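Bifunctional protein PutA (Bdellovibrio bacteriovorus, PDB 5UR2) probably carries out both steps of proline breakdown to glutamate, joining a flavin-dependent proline dehydrogenase to an NAD-dependent L-glutamate gamma-semialdehyde dehydrogenase in one chain. Local coordinates at residues Gln537-Ala542 with Lys709-Ile714; Val701-Val706 with Met727-Val732; Asp185-Leu190 with Asn264-Gly269. One frame throughout, in Å; residues are numbered along the deposited sequence.

Interaction 3 comes first along the chain, in the proline dehydrogenase barrel; interactions 1 and 2 follow in the aldehyde dehydrogenase region, with their segments interleaved. Those two are close neighbours, their centres 11 Å apart. Helix 698-707, strand 711-717 and helix 720-730 are consecutive in the chain: the strand enters interaction 1 and the helices meet in interaction 2. The side chain of I714, on the strand, also packs against A730 of the second helix. Interaction 3 lies on the opposite side of the chain's centre, its centre about 78 Å from that of interaction 2. It belongs to the proline dehydrogenase region, and the other two to the aldehyde dehydrogenase region, of a bifunctional enzyme.

Interaction 1: residues Gln537-Ala542 with Lys709-Ile714; sequences QAMQAA and KYTTTI
M539, on helix 532-549, reaches out to Y710 and T711, in the turn that leads into strand 711-717. Its thioether is folded rather than extended: chi2 (-60°) and chi3 (-57°) are both bent, which curls the terminal methyl round toward T711. M539 CE ends 3.1 Å from T711 OG1 and 3.8 Å from Y710 CB. The sulfur stays a little behind, with M539 SD 3.8 Å from the same T711 OG1, and the methionine lies nearly perpendicular to the threonine side chain. Against Y710 it runs alongside, pointing the opposite way. M539 O lies 4.0 Å from Y710 CD2, at the edge of the ring and near its plane. M539 also packs on V634 of strand 623-638 and V663 of strand 661-665, so helix 532-549 lies against the mixed sheet of the aldehyde dehydrogenase region that contains strand 711-717.

Q540 sets out away from 709-714, but a bend at chi2 returns the amide to the far end of the tyrosine. Q540 NE2 gives a weak hydrogen bond to Y710 OH at 3.5 Å and also sits 3.4 Å from Y710 CE2. Q540 OE1 is in the plane of the ring, at its edge, with the amide turned 76° from the ring. The same NE2 is hydrogen-bonded to E536 on its own helix.

With the T711 hydroxyl engaged by I705 O, the methionine methyl is pressed tightly against its oxygen without a hydrogen bond. The helix thus rests on Y710 and T711 chiefly through van der Waals contact, with a weak polar link at Q540.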
loop_
_atom_site.group_PDB
_atom_site.type_symbol
_atom_site.label_atom_id
_atom_site.label_comp_id
_atom_site.label_asym_id
_atom_site.label_seq_id
_atom_site.Cartn_x
_atom_site.Cartn_y
_atom_site.Cartn_z
ATOM N N GLN B 537 -17.226 -28.250 17.924
ATOM C CA GLN B 537 -16.315 -27.915 19.010
ATOM C C GLN B 537 -15.148 -27.077 18.512
ATOM O O GLN B 537 -14.669 -26.189 19.225
ATOM C CB GLN B 537 -15.818 -29.192 19.695
ATOM C CG GLN B 537 -16.913 -29.968 20.438
ATOM C CD GLN B 537 -16.498 -31.402 20.801
ATOM O OE1 GLN B 537 -15.355 -31.661 21.208
ATOM N NE2 GLN B 537 -17.435 -32.341 20.646
ATOM N N ALA B 538 -14.631 -27.383 17.320
ATOM C CA ALA B 538 -13.562 -26.557 16.770
ATOM C C ALA B 538 -14.052 -25.133 16.507
ATOM O O ALA B 538 -13.381 -24.155 16.857
ATOM C CB ALA B 538 -13.005 -27.201 15.491
ATOM N N MET B 539 -15.233 -24.995 15.905
ATOM C CA MET B 539 -15.780 -23.665 15.643
ATOM C C MET B 539 -16.001 -22.887 16.935
ATOM O O MET B 539 -15.708 -21.685 16.998
ATOM C CB MET B 539 -17.084 -23.778 14.856
ATOM C CG MET B 539 -16.898 -24.284 13.442
ATOM S SD MET B 539 -15.824 -23.213 12.467
ATOM C CE MET B 539 -16.689 -21.648 12.621
ATOM N N GLN B 540 -16.547 -23.548 17.965
ATOM C CA GLN B 540 -16.796 -22.877 19.240
ATOM C C GLN B 540 -15.496 -22.461 19.908
ATOM O O GLN B 540 -15.400 -21.342 20.426
ATOM C CB GLN B 540 -17.613 -23.776 20.184
ATOM C CG GLN B 540 -19.129 -23.889 19.868
ATOM C CD GLN B 540 -19.871 -22.555 19.961
ATOM O OE1 GLN B 540 -19.454 -21.644 20.677
ATOM N NE2 GLN B 540 -20.977 -22.438 19.226
ATOM N N ALA B 541 -14.487 -23.347 19.913
ATOM C CA ALA B 541 -13.195 -23.010 20.520
ATOM C C ALA B 541 -12.538 -21.813 19.823
ATOM O O ALA B 541 -11.978 -20.928 20.486
ATOM C CB ALA B 541 -12.263 -24.224 20.489
ATOM N N ALA B 542 -12.630 -21.754 18.490
ATOM C CA ALA B 542 -12.052 -20.641 17.737
ATOM C C ALA B 542 -12.786 -19.333 18.012
ATOM O O ALA B 542 -12.156 -18.277 18.167
ATOM C CB ALA B 542 -12.105 -20.948 16.239
ATOM N N LYS B 709 -22.065 -20.474 10.804
ATOM C CA LYS B 709 -22.424 -19.065 10.938
ATOM C C LYS B 709 -21.289 -18.217 11.510
ATOM O O LYS B 709 -21.274 -17.006 11.283
ATOM C CB LYS B 709 -23.674 -18.917 11.819
ATOM C CG LYS B 709 -23.433 -19.330 13.265
ATOM C CD LYS B 709 -24.686 -19.254 14.129
ATOM C CE LYS B 709 -24.348 -19.671 15.557
ATOM N NZ LYS B 709 -25.557 -19.905 16.388
ATOM N N TYR B 710 -20.338 -18.811 12.235
ATOM C CA TYR B 710 -19.246 -18.016 12.776
ATOM C C TYR B 710 -18.130 -17.788 11.767
ATOM O O TYR B 710 -17.324 -16.877 11.959
ATOM C CB TYR B 710 -18.619 -18.686 13.998
ATOM C CG TYR B 710 -19.454 -18.750 15.252
ATOM C CD1 TYR B 710 -20.558 -17.929 15.441
ATOM C CD2 TYR B 710 -19.115 -19.642 16.264
ATOM C CE1 TYR B 710 -21.313 -18.015 16.616
ATOM C CE2 TYR B 710 -19.851 -19.733 17.421
ATOM C CZ TYR B 710 -20.942 -18.928 17.601
ATOM O OH TYR B 710 -21.638 -19.051 18.779
ATOM N N THR B 711 -18.045 -18.601 10.721
ATOM C CA THR B 711 -16.952 -18.488 9.761
ATOM C C THR B 711 -17.083 -17.202 8.952
ATOM O O THR B 711 -18.062 -17.017 8.228
ATOM C CB THR B 711 -16.952 -19.699 8.833
ATOM O OG1 THR B 711 -16.742 -20.879 9.611
ATOM C CG2 THR B 711 -15.866 -19.570 7.778
ATOM N N THR B 712 -16.091 -16.321 9.062
ATOM C CA THR B 712 -16.096 -15.058 8.337
ATOM C C THR B 712 -15.285 -15.108 7.055
ATOM O O THR B 712 -15.630 -14.431 6.086
ATOM C CB THR B 712 -15.537 -13.937 9.217
ATOM O OG1 THR B 712 -14.187 -14.240 9.582
ATOM C CG2 THR B 712 -16.362 -13.828 10.481
ATOM N N THR B 713 -14.230 -15.907 7.034
ATOM C CA THR B 713 -13.289 -15.944 5.935
ATOM C C THR B 713 -12.962 -17.396 5.629
ATOM O O THR B 713 -12.737 -18.191 6.551
ATOM C CB THR B 713 -12.032 -15.155 6.330
ATOM O OG1 THR B 713 -12.440 -13.848 6.752
ATOM C CG2 THR B 713 -11.027 -15.062 5.183
ATOM N N ILE B 714 -12.947 -17.746 4.345
ATOM C CA ILE B 714 -12.606 -19.099 3.900
ATOM C C ILE B 714 -11.404 -19.007 2.970
ATOM O O ILE B 714 -11.477 -18.347 1.927
ATOM C CB ILE B 714 -13.791 -19.779 3.191
ATOM C CG1 ILE B 714 -14.995 -19.872 4.142
ATOM C CG2 ILE B 714 -13.372 -21.145 2.692
ATOM C CD1 ILE B 714 -16.354 -20.044 3.429
#

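Interaction 2: residues Val701-Val706 with Met727-Val732; sequences VGEYIV and MNRAAV
E703 and R729 supply the charged part of this helix-helix contact. E703 OE2 and R729 NE are 3.9 Å apart, a long salt bridge. OE2 stands off the plane of the guanidinium, clear of the line of its N-H bonds, so any attraction is probably electrostatic rather than a hydrogen bond. The carboxylate is tilted 39° from the guanidinium. E703 gets there with CG anti to its backbone N (chi1 -176°) and a bend at chi2, which swings the carboxylate over to the neighbouring helix.

Hydrogen bonds to H725 and N707 fix the carboxylate: E703 OE1 is bonded to H725, and E703 OE2 to the amide nitrogen of N707. The oxygen of that same amide accepts a weak bond from R729 NE, so the N707 amide bridges the two side chains, weakly on the arginine side.

The rest is van der Waals contact with the aliphatic part of the arginine. E703 OE2 lies closer to the chain than to the charged group, 3.4 Å from R729 CG and 3.7 Å from R729 CD. V706 CG1 meets R729 CB at 4.0 Å, the valine set roughly square to the arginine. Bends at chi2 and chi3 fold the arginine back, and V732 CG2 covers one face of its guanidinium, toward the rim.

Within these segments the backbones come nearest at V706 and A730. Strand 711-717 runs between the two helices in sequence, and helix 720-730 makes the crossover from it to the parallel strand 742-746, where A730 packs on C743. Beyond A730, A731 touches M727 of the second subunit.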
loop_
_atom_site.group_PDB
_atom_site.type_symbol
_atom_site.label_atom_id
_atom_site.label_comp_id
_atom_site.label_asym_id
_atom_site.label_seq_id
_atom_site.Cartn_x
_atom_site.Cartn_y
_atom_site.Cartn_z
ATOM N N VAL B 701 -16.483 -32.429 7.330
ATOM C CA VAL B 701 -16.165 -31.357 8.273
ATOM C C VAL B 701 -15.654 -30.115 7.552
ATOM O O VAL B 701 -15.762 -29.000 8.077
ATOM C CB VAL B 701 -15.172 -31.835 9.349
ATOM C CG1 VAL B 701 -15.824 -32.893 10.240
ATOM C CG2 VAL B 701 -13.876 -32.358 8.732
ATOM N N GLY B 702 -15.074 -30.274 6.360
ATOM C CA GLY B 702 -14.726 -29.107 5.568
ATOM C C GLY B 702 -15.957 -28.324 5.158
ATOM O O GLY B 702 -16.004 -27.099 5.284
ATOM N N GLU B 703 -16.971 -29.031 4.650
ATOM C CA GLU B 703 -18.252 -28.406 4.353
ATOM C C GLU B 703 -18.839 -27.742 5.588
ATOM O O GLU B 703 -19.343 -26.610 5.522
ATOM C CB GLU B 703 -19.224 -29.456 3.801
ATOM C CG GLU B 703 -20.580 -28.891 3.372
ATOM C CD GLU B 703 -20.560 -28.201 2.015
ATOM O OE1 GLU B 703 -19.513 -28.225 1.332
ATOM O OE2 GLU B 703 -21.605 -27.634 1.626
ATOM N N TYR B 704 -18.738 -28.411 6.735
ATOM C CA TYR B 704 -19.352 -27.893 7.956
ATOM C C TYR B 704 -18.733 -26.557 8.362
ATOM O O TYR B 704 -19.452 -25.628 8.745
ATOM C CB TYR B 704 -19.220 -28.924 9.080
ATOM C CG TYR B 704 -20.010 -28.586 10.330
ATOM C CD1 TYR B 704 -19.444 -27.809 11.330
ATOM C CD2 TYR B 704 -21.324 -29.053 10.514
ATOM C CE1 TYR B 704 -20.152 -27.486 12.474
ATOM C CE2 TYR B 704 -22.049 -28.736 11.670
ATOM C CZ TYR B 704 -21.441 -27.950 12.647
ATOM O OH TYR B 704 -22.095 -27.607 13.803
ATOM N N ILE B 705 -17.402 -26.435 8.299
ATOM C CA ILE B 705 -16.814 -25.168 8.725
ATOM C C ILE B 705 -16.983 -24.106 7.639
ATOM O O ILE B 705 -17.064 -22.916 7.949
ATOM C CB ILE B 705 -15.337 -25.327 9.141
ATOM C CG1 ILE B 705 -14.454 -25.759 7.968
ATOM C CG2 ILE B 705 -15.198 -26.281 10.333
ATOM C CD1 ILE B 705 -12.976 -25.871 8.365
ATOM N N VAL B 706 -17.081 -24.506 6.369
ATOM C CA VAL B 706 -17.424 -23.545 5.321
ATOM C C VAL B 706 -18.805 -22.958 5.581
ATOM O O VAL B 706 -19.016 -21.748 5.436
ATOM C CB VAL B 706 -17.341 -24.201 3.927
ATOM C CG1 VAL B 706 -18.152 -23.404 2.896
ATOM C CG2 VAL B 706 -15.891 -24.299 3.469
ATOM N N MET B 727 -17.621 -21.294 -3.089
ATOM C CA MET B 727 -18.069 -19.923 -3.283
ATOM C C MET B 727 -19.586 -19.855 -3.296
ATOM O O MET B 727 -20.175 -18.898 -2.785
ATOM C CB MET B 727 -17.487 -19.346 -4.575
ATOM C CG MET B 727 -16.013 -19.024 -4.471
ATOM S SD MET B 727 -15.404 -18.198 -5.954
ATOM C CE MET B 727 -15.772 -19.445 -7.154
ATOM N N ASN B 728 -20.226 -20.889 -3.828
ATOM C CA ASN B 728 -21.677 -20.962 -3.790
ATOM C C ASN B 728 -22.186 -21.070 -2.355
ATOM O O ASN B 728 -23.088 -20.328 -1.942
ATOM C CB ASN B 728 -22.123 -22.154 -4.622
ATOM C CG ASN B 728 -23.444 -21.936 -5.241
ATOM O OD1 ASN B 728 -24.457 -22.345 -4.682
ATOM N ND2 ASN B 728 -23.468 -21.249 -6.392
ATOM N N ARG B 729 -21.601 -21.978 -1.569
ATOM C CA ARG B 729 -22.045 -22.150 -0.187
ATOM C C ARG B 729 -21.778 -20.905 0.647
ATOM O O ARG B 729 -22.570 -20.564 1.533
ATOM C CB ARG B 729 -21.364 -23.366 0.445
ATOM C CG ARG B 729 -21.691 -24.740 -0.188
ATOM C CD ARG B 729 -23.179 -24.984 -0.366
ATOM N NE ARG B 729 -23.894 -24.622 0.847
ATOM C CZ ARG B 729 -25.195 -24.367 0.903
ATOM N NH1 ARG B 729 -25.736 -24.006 2.053
ATOM N NH2 ARG B 729 -25.951 -24.456 -0.185
ATOM N N ALA B 730 -20.646 -20.240 0.413
ATOM C CA ALA B 730 -20.253 -19.104 1.247
ATOM C C ALA B 730 -21.171 -17.898 1.069
ATOM O O ALA B 730 -21.262 -17.050 1.972
ATOM C CB ALA B 730 -18.814 -18.698 0.930
ATOM N N ALA B 731 -21.829 -17.784 -0.088
ATOM C CA ALA B 731 -22.732 -16.668 -0.352
ATOM C C ALA B 731 -24.037 -16.756 0.430
ATOM O O ALA B 731 -24.786 -15.777 0.460
ATOM C CB ALA B 731 -23.027 -16.580 -1.850
ATOM N N VAL B 732 -24.333 -17.895 1.043
ATOM C CA VAL B 732 -25.547 -18.065 1.839
ATOM C C VAL B 732 -25.358 -17.412 3.204
ATOM O O VAL B 732 -24.343 -17.631 3.873
ATOM C CB VAL B 732 -25.882 -19.556 1.996
ATOM C CG1 VAL B 732 -27.150 -19.748 2.834
ATOM C CG2 VAL B 732 -25.994 -20.233 0.637
#

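Interaction 3: residues Asp185-Leu190 with Asn264-Gly269; sequences DHEGAL and NYKFFG
At the end of the proline dehydrogenase barrel where its strands begin, E187, A189 and L190 of the loop leading to strand 194-197 meet K266 and F267, just ahead of strand 268-273. L190 CD2 lies 3.9 Å from F267 CE1, the leucine coming in roughly perpendicular to the phenylalanine side chain. Next to it, A189 O is 3.9 Å from F267 CZ. Both approach the ring obliquely, while K266 CB covers one of its faces over the centre. F267 also packs on P191 and on F235 of the intervening strand 235-238.

Within the loop, D185 OD1 accepts from E187 N at 2.9 Å, an Asx turn in which the oxygen is met from above the carboxylate plane. It also accepts from G188 N at 3.0 Å, nearly along the C-O axis, which extends the turn to an Asx motif. A backbone bond from D185 N to G188 O tightens the same turn, and D185 OD2 forms a salt bridge with R349.

E187 leaves this turn with its chain extended beyond CG. K266 comes in at a slant, bent at chi3 (-66°), and its NZ reaches E187 OE2 at 3.4 Å in a salt bridge whose hydrogen bond is weak. E187 is poorly ordered, so the pairing is probably loose and its distance approximate. K266 NZ is also 5.9 Å from D185 OD2, which may add a weak longer-range attraction.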
loop_
_atom_site.group_PDB
_atom_site.type_symbol
_atom_site.label_atom_id
_atom_site.label_comp_id
_atom_site.label_asym_id
_atom_site.label_seq_id
_atom_site.Cartn_x
_atom_site.Cartn_y
_atom_site.Cartn_z
ATOM N N ASP B 185 60.302 -30.727 -21.662
ATOM C CA ASP B 185 60.554 -29.915 -20.478
ATOM C C ASP B 185 61.945 -30.264 -19.935
ATOM O O ASP B 185 62.809 -30.766 -20.676
ATOM C CB ASP B 185 59.427 -30.095 -19.443
ATOM C CG ASP B 185 59.391 -31.485 -18.811
ATOM O OD1 ASP B 185 60.183 -32.371 -19.202
ATOM O OD2 ASP B 185 58.542 -31.693 -17.908
ATOM N N HIS B 186 62.168 -29.991 -18.649
ATOM C CA HIS B 186 63.469 -30.259 -18.056
ATOM C C HIS B 186 63.697 -31.730 -17.730
ATOM O O HIS B 186 64.837 -32.112 -17.462
ATOM C CB HIS B 186 63.649 -29.418 -16.791
ATOM C CG HIS B 186 62.718 -29.785 -15.677
ATOM N ND1 HIS B 186 61.359 -29.945 -15.861
ATOM C CD2 HIS B 186 62.947 -30.013 -14.363
ATOM C CE1 HIS B 186 60.794 -30.257 -14.709
ATOM N NE2 HIS B 186 61.735 -30.304 -13.783
ATOM N N GLU B 187 62.665 -32.569 -17.757
ATOM C CA GLU B 187 62.827 -33.978 -17.410
ATOM C C GLU B 187 62.860 -34.897 -18.623
ATOM O O GLU B 187 63.455 -35.976 -18.546
ATOM C CB GLU B 187 61.708 -34.444 -16.467
ATOM C CG GLU B 187 61.849 -33.998 -15.012
ATOM C CD GLU B 187 60.599 -34.289 -14.183
ATOM O OE1 GLU B 187 60.579 -33.926 -12.983
ATOM O OE2 GLU B 187 59.629 -34.865 -14.729
ATOM N N GLY B 188 62.234 -34.509 -19.734
ATOM C CA GLY B 188 62.219 -35.371 -20.905
ATOM C C GLY B 188 61.188 -34.928 -21.917
ATOM O O GLY B 188 60.866 -33.740 -22.018
ATOM N N ALA B 189 60.700 -35.895 -22.689
ATOM C CA ALA B 189 59.717 -35.611 -23.724
ATOM C C ALA B 189 58.351 -35.293 -23.121
ATOM O O ALA B 189 57.980 -35.797 -22.058
ATOM C CB ALA B 189 59.588 -36.796 -24.683
ATOM N N LEU B 190 57.598 -34.448 -23.826
ATOM C CA LEU B 190 56.222 -34.113 -23.486
ATOM C C LEU B 190 55.280 -34.573 -24.591
ATOM O O LEU B 190 55.674 -34.651 -25.762
ATOM C CB LEU B 190 56.038 -32.605 -23.285
ATOM C CG LEU B 190 56.843 -31.932 -22.178
ATOM C CD1 LEU B 190 56.620 -30.427 -22.197
ATOM C CD2 LEU B 190 56.454 -32.523 -20.843
ATOM N N ASN B 264 50.367 -44.264 -12.678
ATOM C CA ASN B 264 51.742 -44.026 -13.098
ATOM C C ASN B 264 51.850 -43.030 -14.248
ATOM O O ASN B 264 52.959 -42.745 -14.699
ATOM C CB ASN B 264 52.373 -45.347 -13.530
ATOM C CG ASN B 264 52.486 -46.321 -12.389
ATOM O OD1 ASN B 264 53.092 -46.025 -11.356
ATOM N ND2 ASN B 264 51.824 -47.457 -12.531
ATOM N N TYR B 265 50.741 -42.467 -14.710
ATOM C CA TYR B 265 50.754 -41.555 -15.847
ATOM C C TYR B 265 50.816 -40.114 -15.352
ATOM O O TYR B 265 49.998 -39.704 -14.525
ATOM C CB TYR B 265 49.518 -41.770 -16.719
ATOM C CG TYR B 265 49.610 -41.150 -18.097
ATOM C CD1 TYR B 265 50.585 -41.562 -19.005
ATOM C CD2 TYR B 265 48.689 -40.180 -18.510
ATOM C CE1 TYR B 265 50.660 -41.004 -20.278
ATOM C CE2 TYR B 265 48.761 -39.618 -19.777
ATOM C CZ TYR B 265 49.743 -40.035 -20.657
ATOM O OH TYR B 265 49.807 -39.482 -21.919
ATOM N N LYS B 266 51.786 -39.353 -15.859
ATOM C CA LYS B 266 52.007 -37.977 -15.432
ATOM C C LYS B 266 51.149 -36.954 -16.171
ATOM O O LYS B 266 50.899 -35.871 -15.632
ATOM C CB LYS B 266 53.477 -37.590 -15.636
ATOM C CG LYS B 266 54.462 -38.314 -14.746
ATOM C CD LYS B 266 55.857 -37.678 -14.834
ATOM C CE LYS B 266 56.458 -37.838 -16.207
ATOM N NZ LYS B 266 57.847 -37.320 -16.205
ATOM N N PHE B 267 50.643 -37.284 -17.353
ATOM C CA PHE B 267 50.086 -36.291 -18.275
ATOM C C PHE B 267 48.559 -36.250 -18.238
ATOM O O PHE B 267 47.854 -36.299 -19.244
ATOM C CB PHE B 267 50.634 -36.564 -19.662
ATOM C CG PHE B 267 52.125 -36.456 -19.704
ATOM C CD1 PHE B 267 52.752 -35.317 -19.226
ATOM C CD2 PHE B 267 52.906 -37.527 -20.092
ATOM C CE1 PHE B 267 54.135 -35.212 -19.226
ATOM C CE2 PHE B 267 54.298 -37.430 -20.090
ATOM C CZ PHE B 267 54.912 -36.268 -19.651
ATOM N N PHE B 268 48.053 -36.164 -17.016
ATOM C CA PHE B 268 46.688 -35.762 -16.713
ATOM C C PHE B 268 46.755 -34.443 -15.960
ATOM O O PHE B 268 47.674 -34.224 -15.164
ATOM C CB PHE B 268 45.969 -36.800 -15.842
ATOM C CG PHE B 268 45.703 -38.117 -16.528
ATOM C CD1 PHE B 268 45.141 -38.163 -17.792
ATOM C CD2 PHE B 268 45.986 -39.309 -15.885
ATOM C CE1 PHE B 268 44.866 -39.384 -18.401
ATOM C CE2 PHE B 268 45.721 -40.530 -16.487
ATOM C CZ PHE B 268 45.161 -40.569 -17.746
ATOM N N GLY B 269 45.784 -33.565 -16.202
ATOM C CA GLY B 269 45.756 -32.284 -15.529
ATOM C C GLY B 269 44.355 -31.910 -15.092
ATOM O O GLY B 269 43.353 -32.342 -15.673
#